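Local coordinates for protein arylsulfatase (Pseudoalteromonas sp. MB47, PDB 7AJ0) that probably hydrolyses sulfate esters of the algal polysaccharide fucoidan, as a calcium-binding, hexameric and thermostable member of the sulfatase family, at residues A[166-180]-A[215-229]. Residues are numbered along the deposited sequence; the frame is centred on the assembly and turned at random.
Sequences MLPHEVGFDYFYGLP and GLIKGRKGGKREVAY
An antiparallel ladder between strands 175-177 and 215-220 carries the central mixed sheet of the sulfatase fold on into the hairpin 215-228. F176 and G219 form a hydrogen-bonded pair, F176 N to G219 O 2.8 Å, and so do G178 and I217; Y175 faces R220 and Y177 faces K218 in the non-hydrogen-bonded pairs between and beside them. On the face of F176, the H169 ring lies flat on G219, whose CA sits 3.7 Å from the ring centroid, almost on its normal. H169 CG stands between its own backbone N and carbonyl carbon (chi1 73°), which swings the ring over the strand; E170 CG touches the opposite face near its rim. R225, extended from CG to NE, meets E170 side-on in a two-nitrogen salt bridge: NH2 reaches the syn side of OE1 at 3.0 Å, while NE comes to OE2 from above the carboxylate plane. L167 CD1 lies over one face of this guanidinium, which the carbonyls of E162 and A163 also hold. A water joins H169 NE2, E170 OE2 and G223 O. On the opposite face of the sheet, Y175 sets the CE1 side of its ring over one face of the R220 guanidinium, the planes 22° apart, and Y177 sets CE2 3.5 Å from A228 CB at the classic bulge where A228 and Y229 face L216. At the turn end, K221 bends at chi3 (-75°) so that NZ reaches both G172 O, at 2.6 Å, and D174 OD1, at 3.0 Å; D174 OD2 is bound by S146 and T152. Strand 175-177 thus runs between parallel strand 151-155 and the hairpin, with helix 240-258 packed against Y177 and its E247 hydrogen-bonded to the Y175 hydroxyl.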
ATOM      1  N   MET A 166      14.833 -34.239 -27.888  1.00 29.67           N
ATOM      2  CA  MET A 166      13.872 -33.190 -27.582  1.00 28.83           C
ATOM      3  C   MET A 166      13.951 -31.987 -28.510  1.00 28.24           C
ATOM      4  O   MET A 166      13.140 -31.067 -28.368  1.00 27.56           O
ATOM      5  CB  MET A 166      14.051 -32.715 -26.130  1.00 28.75           C
ATOM      6  CG  MET A 166      13.776 -33.800 -25.103  1.00 29.28           C
ATOM      7  SD  MET A 166      14.098 -33.283 -23.408  1.00 29.32           S
ATOM      8  CE  MET A 166      12.796 -32.083 -23.168  1.00 40.27           C
ATOM      9  N   LEU A 167      14.888 -31.960 -29.447  1.00 28.52           N
ATOM     10  CA  LEU A 167      14.946 -30.872 -30.411  1.00 28.04           C
ATOM     11  C   LEU A 167      13.961 -31.126 -31.550  1.00 27.84           C
ATOM     12  O   LEU A 167      13.589 -32.270 -31.823  1.00 28.25           O
ATOM     13  CB  LEU A 167      16.363 -30.721 -30.946  1.00 28.47           C
ATOM     14  CG  LEU A 167      17.394 -30.207 -29.937  1.00 28.64           C
ATOM     15  CD1 LEU A 167      18.751 -30.016 -30.598  1.00 29.09           C
ATOM     16  CD2 LEU A 167      16.931 -28.903 -29.295  1.00 27.92           C
ATOM     17  N   PRO A 168      13.518 -30.067 -32.230  1.00 27.26           N
ATOM     18  CA  PRO A 168      12.446 -30.240 -33.226  1.00 27.06           C
ATOM     19  C   PRO A 168      12.733 -31.293 -34.283  1.00 27.67           C
ATOM     20  O   PRO A 168      11.816 -32.022 -34.681  1.00 27.76           O
ATOM     21  CB  PRO A 168      12.321 -28.837 -33.842  1.00 26.49           C
ATOM     22  CG  PRO A 168      12.771 -27.916 -32.754  1.00 26.20           C
ATOM     23  CD  PRO A 168      13.878 -28.648 -32.040  1.00 26.79           C
ATOM     24  N   HIS A 169      13.975 -31.399 -34.752  1.00 28.13           N
ATOM     25  CA  HIS A 169      14.283 -32.396 -35.772  1.00 28.78           C
ATOM     26  C   HIS A 169      14.293 -33.814 -35.222  1.00 29.42           C
ATOM     27  O   HIS A 169      14.464 -34.760 -36.000  1.00 30.03           O
ATOM     28  CB  HIS A 169      15.629 -32.088 -36.426  1.00 29.15           C
ATOM     29  CG  HIS A 169      16.808 -32.388 -35.555  1.00 29.62           C
ATOM     30  ND1 HIS A 169      17.163 -31.593 -34.488  1.00 29.30           N
ATOM     31  CD2 HIS A 169      17.715 -33.392 -35.597  1.00 30.46           C
ATOM     32  CE1 HIS A 169      18.239 -32.096 -33.907  1.00 29.91           C
ATOM     33  NE2 HIS A 169      18.594 -33.187 -34.562  1.00 30.62           N
ATOM     34  N   GLU A 170      14.119 -33.985 -33.914  1.00 29.35           N
ATOM     35  CA  GLU A 170      14.049 -35.299 -33.293  1.00 29.97           C
ATOM     36  C   GLU A 170      12.647 -35.640 -32.809  1.00 29.68           C
ATOM     37  O   GLU A 170      12.435 -36.749 -32.305  1.00 30.21           O
ATOM     38  CB  GLU A 170      15.037 -35.375 -32.122  1.00 30.30           C
ATOM     39  CG  GLU A 170      16.475 -35.046 -32.509  1.00 30.65           C
ATOM     40  CD  GLU A 170      17.361 -34.743 -31.311  1.00 30.81           C
ATOM     41  OE1 GLU A 170      16.838 -34.272 -30.278  1.00 30.36           O
ATOM     42  OE2 GLU A 170      18.585 -34.973 -31.405  1.00 31.42           O
ATOM     43  N   VAL A 171      11.689 -34.724 -32.950  1.00 28.92           N
ATOM     44  CA  VAL A 171      10.334 -34.924 -32.458  1.00 28.63           C
ATOM     45  C   VAL A 171       9.301 -34.780 -33.576  1.00 28.36           C
ATOM     46  O   VAL A 171       8.119 -34.604 -33.304  1.00 27.98           O
ATOM     47  CB  VAL A 171      10.018 -33.963 -31.294  1.00 28.02           C
ATOM     48  CG1 VAL A 171      11.125 -34.000 -30.251  1.00 28.32           C
ATOM     49  CG2 VAL A 171       9.806 -32.545 -31.816  1.00 29.25           C
ATOM     50  N   GLY A 172       9.736 -34.844 -34.833  1.00 28.60           N
ATOM     51  CA  GLY A 172       8.805 -34.835 -35.944  1.00 28.48           C
ATOM     52  C   GLY A 172       9.185 -33.933 -37.099  1.00 28.26           C
ATOM     53  O   GLY A 172       8.959 -34.282 -38.262  1.00 34.69           O
ATOM     54  N   PHE A 173       9.751 -32.767 -36.804  1.00 27.79           N
ATOM     55  CA  PHE A 173      10.079 -31.815 -37.856  1.00 27.58           C
ATOM     56  C   PHE A 173      11.217 -32.341 -38.720  1.00 28.24           C
ATOM     57  O   PHE A 173      12.137 -33.002 -38.231  1.00 28.72           O
ATOM     58  CB  PHE A 173      10.464 -30.463 -37.255  1.00 27.01           C
ATOM     59  CG  PHE A 173       9.333 -29.763 -36.556  1.00 26.36           C
ATOM     60  CD1 PHE A 173       9.070 -30.008 -35.218  1.00 26.25           C
ATOM     61  CD2 PHE A 173       8.538 -28.852 -37.236  1.00 25.92           C
ATOM     62  CE1 PHE A 173       8.032 -29.361 -34.572  1.00 25.70           C
ATOM     63  CE2 PHE A 173       7.498 -28.202 -36.595  1.00 25.38           C
ATOM     64  CZ  PHE A 173       7.245 -28.456 -35.261  1.00 25.27           C
ATOM     65  N   ASP A 174      11.151 -32.038 -40.021  1.00 28.30           N
ATOM     66  CA  ASP A 174      12.203 -32.469 -40.933  1.00 28.95           C
ATOM     67  C   ASP A 174      13.495 -31.692 -40.715  1.00 28.92           C
ATOM     68  O   ASP A 174      14.585 -32.233 -40.926  1.00 29.54           O
ATOM     69  CB  ASP A 174      11.752 -32.303 -42.386  1.00 29.06           C
ATOM     70  CG  ASP A 174      10.579 -33.193 -42.745  1.00 32.17           C
ATOM     71  OD1 ASP A 174      10.611 -34.397 -42.410  1.00 29.77           O
ATOM     72  OD2 ASP A 174       9.623 -32.684 -43.367  1.00 32.57           O
ATOM     73  N   TYR A 175      13.398 -30.432 -40.303  1.00 28.27           N
ATOM     74  CA  TYR A 175      14.559 -29.557 -40.228  1.00 28.24           C
ATOM     75  C   TYR A 175      14.443 -28.650 -39.017  1.00 27.64           C
ATOM     76  O   TYR A 175      13.380 -28.074 -38.771  1.00 27.06           O
ATOM     77  CB  TYR A 175      14.686 -28.721 -41.510  1.00 28.20           C
ATOM     78  CG  TYR A 175      15.940 -27.885 -41.592  1.00 28.30           C
ATOM     79  CD1 TYR A 175      17.192 -28.482 -41.581  1.00 28.95           C
ATOM     80  CD2 TYR A 175      15.875 -26.502 -41.698  1.00 27.81           C
ATOM     81  CE1 TYR A 175      18.343 -27.727 -41.659  1.00 30.55           C
ATOM     82  CE2 TYR A 175      17.023 -25.738 -41.781  1.00 27.95           C
ATOM     83  CZ  TYR A 175      18.253 -26.357 -41.762  1.00 28.59           C
ATOM     84  OH  TYR A 175      19.403 -25.609 -41.841  1.00 30.97           O
ATOM     85  N   PHE A 176      15.535 -28.533 -38.263  1.00 27.83           N
ATOM     86  CA  PHE A 176      15.638 -27.567 -37.180  1.00 27.36           C
ATOM     87  C   PHE A 176      16.883 -26.714 -37.374  1.00 27.50           C
ATOM     88  O   PHE A 176      17.935 -27.214 -37.786  1.00 28.11           O
ATOM     89  CB  PHE A 176      15.706 -28.233 -35.805  1.00 27.47           C
ATOM     90  CG  PHE A 176      16.070 -27.284 -34.695  1.00 27.14           C
ATOM     91  CD1 PHE A 176      15.280 -26.177 -34.428  1.00 26.47           C
ATOM     92  CD2 PHE A 176      17.200 -27.492 -33.922  1.00 27.57           C
ATOM     93  CE1 PHE A 176      15.606 -25.299 -33.413  1.00 26.21           C
ATOM     94  CE2 PHE A 176      17.532 -26.615 -32.905  1.00 30.83           C
ATOM     95  CZ  PHE A 176      16.731 -25.517 -32.652  1.00 26.64           C
ATOM     96  N   TYR A 177      16.755 -25.425 -37.072  1.00 26.98           N
ATOM     97  CA  TYR A 177      17.897 -24.516 -37.099  1.00 27.10           C
ATOM     98  C   TYR A 177      17.570 -23.365 -36.158  1.00 26.54           C
ATOM     99  O   TYR A 177      16.715 -22.535 -36.481  1.00 26.05           O
ATOM    100  CB  TYR A 177      18.166 -24.010 -38.513  1.00 27.24           C
ATOM    101  CG  TYR A 177      19.437 -23.194 -38.628  1.00 27.50           C
ATOM    102  CD1 TYR A 177      19.530 -21.932 -38.057  1.00 27.12           C
ATOM    103  CD2 TYR A 177      20.544 -23.687 -39.306  1.00 28.19           C
ATOM    104  CE1 TYR A 177      20.687 -21.187 -38.153  1.00 27.41           C
ATOM    105  CE2 TYR A 177      21.708 -22.945 -39.409  1.00 28.48           C
ATOM    106  CZ  TYR A 177      21.771 -21.697 -38.832  1.00 28.08           C
ATOM    107  OH  TYR A 177      22.919 -20.949 -38.926  1.00 28.41           O
ATOM    108  N   GLY A 178      18.238 -23.310 -35.014  1.00 26.66           N
ATOM    109  CA  GLY A 178      18.024 -22.178 -34.125  1.00 26.20           C
ATOM    110  C   GLY A 178      18.531 -22.460 -32.721  1.00 26.39           C
ATOM    111  O   GLY A 178      19.466 -23.238 -32.529  1.00 26.97           O
ATOM    112  N   LEU A 179      17.885 -21.808 -31.756  1.00 25.94           N
ATOM    113  CA  LEU A 179      18.340 -21.828 -30.375  1.00 26.10           C
ATOM    114  C   LEU A 179      17.689 -22.979 -29.624  1.00 26.17           C
ATOM    115  O   LEU A 179      16.457 -23.003 -29.502  1.00 25.73           O
ATOM    116  CB  LEU A 179      17.997 -20.519 -29.682  1.00 25.65           C
ATOM    117  CG  LEU A 179      18.466 -19.199 -30.288  1.00 25.54           C
ATOM    118  CD1 LEU A 179      17.665 -18.817 -31.519  1.00 25.19           C
ATOM    119  CD2 LEU A 179      18.382 -18.096 -29.232  1.00 25.31           C
ATOM    120  N   PRO A 180      18.457 -23.944 -29.113  1.00 26.76           N
ATOM    121  CA  PRO A 180      17.853 -24.919 -28.190  1.00 26.86           C
ATOM    122  C   PRO A 180      17.190 -24.274 -26.985  1.00 27.35           C
ATOM    123  O   PRO A 180      16.123 -24.722 -26.558  1.00 26.23           O
ATOM    124  CB  PRO A 180      19.047 -25.801 -27.787  1.00 27.65           C
ATOM    125  CG  PRO A 180      19.979 -25.713 -28.944  1.00 27.96           C
ATOM    126  CD  PRO A 180      19.839 -24.311 -29.482  1.00 27.42           C
ATOM    127  N   GLY A 215      26.100 -22.067 -29.627  1.00 29.70           N
ATOM    128  CA  GLY A 215      25.582 -21.262 -30.718  1.00 33.89           C
ATOM    129  C   GLY A 215      24.288 -21.854 -31.250  1.00 28.70           C
ATOM    130  O   GLY A 215      23.590 -22.586 -30.550  1.00 28.57           O
ATOM    131  N   LEU A 216      23.989 -21.515 -32.501  1.00 28.49           N
ATOM    132  CA  LEU A 216      22.804 -22.045 -33.165  1.00 28.10           C
ATOM    133  C   LEU A 216      23.062 -23.482 -33.605  1.00 28.64           C
ATOM    134  O   LEU A 216      24.124 -23.790 -34.162  1.00 29.27           O
ATOM    135  CB  LEU A 216      22.422 -21.177 -34.358  1.00 27.76           C
ATOM    136  CG  LEU A 216      22.177 -19.709 -34.021  1.00 27.29           C
ATOM    137  CD1 LEU A 216      21.731 -18.925 -35.239  1.00 27.02           C
ATOM    138  CD2 LEU A 216      21.150 -19.584 -32.908  1.00 26.90           C
ATOM    139  N   ILE A 217      22.094 -24.354 -33.353  1.00 28.46           N
ATOM    140  CA  ILE A 217      22.218 -25.778 -33.635  1.00 29.00           C
ATOM    141  C   ILE A 217      21.405 -26.109 -34.876  1.00 28.83           C
ATOM    142  O   ILE A 217      20.266 -25.649 -35.034  1.00 28.20           O
ATOM    143  CB  ILE A 217      21.758 -26.621 -32.432  1.00 29.05           C
ATOM    144  CG1 ILE A 217      22.618 -26.307 -31.205  1.00 29.31           C
ATOM    145  CG2 ILE A 217      21.828 -28.105 -32.758  1.00 29.65           C
ATOM    146  CD1 ILE A 217      24.102 -26.514 -31.419  1.00 30.10           C
ATOM    147  N   LYS A 218      21.990 -26.916 -35.754  1.00 29.45           N
ATOM    148  CA  LYS A 218      21.379 -27.328 -37.012  1.00 29.45           C
ATOM    149  C   LYS A 218      21.153 -28.830 -36.971  1.00 29.94           C
ATOM    150  O   LYS A 218      22.043 -29.579 -36.555  1.00 30.60           O
ATOM    151  CB  LYS A 218      22.280 -26.939 -38.184  1.00 33.23           C
ATOM    152  CG  LYS A 218      21.804 -27.359 -39.561  1.00 30.98           C
ATOM    153  CD  LYS A 218      22.963 -27.238 -40.541  1.00 30.62           C
ATOM    154  CE  LYS A 218      22.533 -26.672 -41.882  1.00 45.98           C
ATOM    155  NZ  LYS A 218      23.726 -26.323 -42.712  1.00 51.29           N
ATOM    156  N   GLY A 219      19.970 -29.262 -37.394  1.00 29.66           N
ATOM    157  CA  GLY A 219      19.636 -30.671 -37.345  1.00 30.12           C
ATOM    158  C   GLY A 219      18.601 -31.093 -38.364  1.00 30.02           C
ATOM    159  O   GLY A 219      17.625 -30.378 -38.604  1.00 29.37           O
ATOM    160  N   ARG A 220      18.810 -32.260 -38.973  1.00 30.73           N
ATOM    161  CA  ARG A 220      17.864 -32.843 -39.909  1.00 30.79           C
ATOM    162  C   ARG A 220      17.320 -34.143 -39.333  1.00 31.14           C
ATOM    163  O   ARG A 220      18.020 -34.862 -38.610  1.00 31.67           O
ATOM    164  CB  ARG A 220      18.508 -33.123 -41.271  1.00 31.41           C
ATOM    165  CG  ARG A 220      19.144 -31.911 -41.911  1.00 31.21           C
ATOM    166  CD  ARG A 220      19.562 -32.186 -43.346  1.00 34.01           C
ATOM    167  NE  ARG A 220      20.120 -30.992 -43.975  1.00 41.96           N
ATOM    168  CZ  ARG A 220      19.394 -29.976 -44.436  1.00 31.01           C
ATOM    169  NH1 ARG A 220      18.072 -30.000 -44.339  1.00 46.66           N
ATOM    170  NH2 ARG A 220      19.992 -28.930 -44.991  1.00 36.43           N
ATOM    171  N   LYS A 221      16.066 -34.438 -39.659  1.00 30.89           N
ATOM    172  CA  LYS A 221      15.460 -35.703 -39.267  1.00 31.28           C
ATOM    173  C   LYS A 221      16.358 -36.861 -39.680  1.00 32.72           C
ATOM    174  O   LYS A 221      16.718 -36.994 -40.855  1.00 32.70           O
ATOM    175  CB  LYS A 221      14.080 -35.833 -39.909  1.00 31.00           C
ATOM    176  CG  LYS A 221      13.329 -37.093 -39.532  1.00 31.40           C
ATOM    177  CD  LYS A 221      11.930 -37.107 -40.141  1.00 31.23           C
ATOM    178  CE  LYS A 221      10.987 -36.155 -39.414  1.00 30.19           C
ATOM    179  NZ  LYS A 221       9.657 -36.068 -40.080  1.00 29.93           N
ATOM    180  N   GLY A 222      16.734 -37.685 -38.704  1.00 32.76           N
ATOM    181  CA  GLY A 222      17.595 -38.821 -38.947  1.00 33.80           C
ATOM    182  C   GLY A 222      19.078 -38.545 -38.839  1.00 34.21           C
ATOM    183  O   GLY A 222      19.876 -39.484 -38.970  1.00 35.99           O
ATOM    184  N   GLY A 223      19.474 -37.298 -38.597  1.00 43.39           N
ATOM    185  CA  GLY A 223      20.880 -36.954 -38.540  1.00 34.00           C
ATOM    186  C   GLY A 223      21.332 -36.451 -37.186  1.00 35.03           C
ATOM    187  O   GLY A 223      20.600 -36.551 -36.197  1.00 46.27           O
ATOM    188  N   LYS A 224      22.537 -35.896 -37.136  1.00 44.98           N
ATOM    189  CA  LYS A 224      23.148 -35.440 -35.899  1.00 36.55           C
ATOM    190  C   LYS A 224      22.961 -33.937 -35.721  1.00 33.02           C
ATOM    191  O   LYS A 224      22.683 -33.200 -36.671  1.00 42.15           O
ATOM    192  CB  LYS A 224      24.643 -35.774 -35.886  1.00 34.86           C
ATOM    193  CG  LYS A 224      24.963 -37.261 -35.901  1.00 46.11           C
ATOM    194  CD  LYS A 224      24.602 -37.930 -34.580  1.00 57.67           C
ATOM    195  CE  LYS A 224      23.244 -38.616 -34.639  1.00 57.04           C
ATOM    196  NZ  LYS A 224      22.851 -39.168 -33.309  1.00 59.61           N
ATOM    197  N   ARG A 225      23.120 -33.493 -34.478  1.00 32.78           N
ATOM    198  CA  ARG A 225      23.165 -32.072 -34.177  1.00 32.08           C
ATOM    199  C   ARG A 225      24.511 -31.492 -34.588  1.00 32.49           C
ATOM    200  O   ARG A 225      25.559 -32.111 -34.379  1.00 45.73           O
ATOM    201  CB  ARG A 225      22.943 -31.827 -32.687  1.00 31.80           C
ATOM    202  CG  ARG A 225      21.626 -32.339 -32.156  1.00 31.42           C
ATOM    203  CD  ARG A 225      21.538 -32.099 -30.664  1.00 31.25           C
ATOM    204  NE  ARG A 225      20.319 -32.652 -30.087  1.00 30.98           N
ATOM    205  CZ  ARG A 225      19.935 -32.460 -28.829  1.00 30.75           C
ATOM    206  NH1 ARG A 225      20.679 -31.726 -28.015  1.00 30.77           N
ATOM    207  NH2 ARG A 225      18.807 -32.998 -28.389  1.00 30.55           N
ATOM    208  N   GLU A 226      24.477 -30.298 -35.172  1.00 31.96           N
ATOM    209  CA  GLU A 226      25.678 -29.563 -35.526  1.00 32.28           C
ATOM    210  C   GLU A 226      25.582 -28.150 -34.968  1.00 31.60           C
ATOM    211  O   GLU A 226      24.494 -27.576 -34.879  1.00 30.81           O
ATOM    212  CB  GLU A 226      25.879 -29.474 -37.046  1.00 40.32           C
ATOM    213  CG  GLU A 226      25.932 -30.801 -37.773  1.00 44.00           C
ATOM    214  CD  GLU A 226      26.033 -30.619 -39.279  1.00 60.14           C
ATOM    215  OE1 GLU A 226      26.338 -29.488 -39.719  1.00 61.05           O
ATOM    216  OE2 GLU A 226      25.802 -31.600 -40.018  1.00 61.26           O
ATOM    217  N   VAL A 227      26.730 -27.586 -34.602  1.00 31.96           N
ATOM    218  CA  VAL A 227      26.826 -26.167 -34.280  1.00 31.45           C
ATOM    219  C   VAL A 227      27.061 -25.446 -35.603  1.00 31.41           C
ATOM    220  O   VAL A 227      28.175 -25.431 -36.129  1.00 36.97           O
ATOM    221  CB  VAL A 227      27.932 -25.880 -33.265  1.00 39.89           C
ATOM    222  CG1 VAL A 227      28.084 -24.376 -33.071  1.00 47.25           C
ATOM    223  CG2 VAL A 227      27.618 -26.560 -31.943  1.00 31.97           C
ATOM    224  N   ALA A 228      26.001 -24.850 -36.146  1.00 30.69           N
ATOM    225  CA  ALA A 228      26.066 -24.223 -37.457  1.00 30.65           C
ATOM    226  C   ALA A 228      26.523 -22.774 -37.405  1.00 30.44           C
ATOM    227  O   ALA A 228      27.129 -22.289 -38.367  1.00 42.93           O
ATOM    228  CB  ALA A 228      24.696 -24.294 -38.140  1.00 30.07           C
ATOM    229  N   TYR A 229      26.246 -22.071 -36.308  1.00 29.99           N
ATOM    230  CA  TYR A 229      26.591 -20.657 -36.174  1.00 29.78           C
ATOM    231  C   TYR A 229      27.062 -20.409 -34.748  1.00 29.86           C
ATOM    232  O   TYR A 229      26.239 -20.278 -33.828  1.00 29.35           O
ATOM    233  CB  TYR A 229      25.400 -19.764 -36.523  1.00 29.01           C
ATOM    234  CG  TYR A 229      25.720 -18.286 -36.524  1.00 30.51           C
ATOM    235  CD1 TYR A 229      25.581 -17.522 -35.370  1.00 30.97           C
ATOM    236  CD2 TYR A 229      26.162 -17.653 -37.679  1.00 29.09           C
ATOM    237  CE1 TYR A 229      25.876 -16.170 -35.367  1.00 37.19           C
ATOM    238  CE2 TYR A 229      26.460 -16.304 -37.685  1.00 29.01           C
ATOM    239  CZ  TYR A 229      26.315 -15.566 -36.527  1.00 36.12           C
ATOM    240  OH  TYR A 229      26.609 -14.221 -36.533  1.00 42.98           O
TER
HETATM  241  O   HOH W   1      19.978 -35.156 -33.474  1.00 31.42           O
HETATM  242  O   HOH W   2      16.090 -36.947 -36.187  1.00 31.71           O
HETATM  243  O   HOH W   3      25.166 -21.370 -40.186  1.00 33.50           O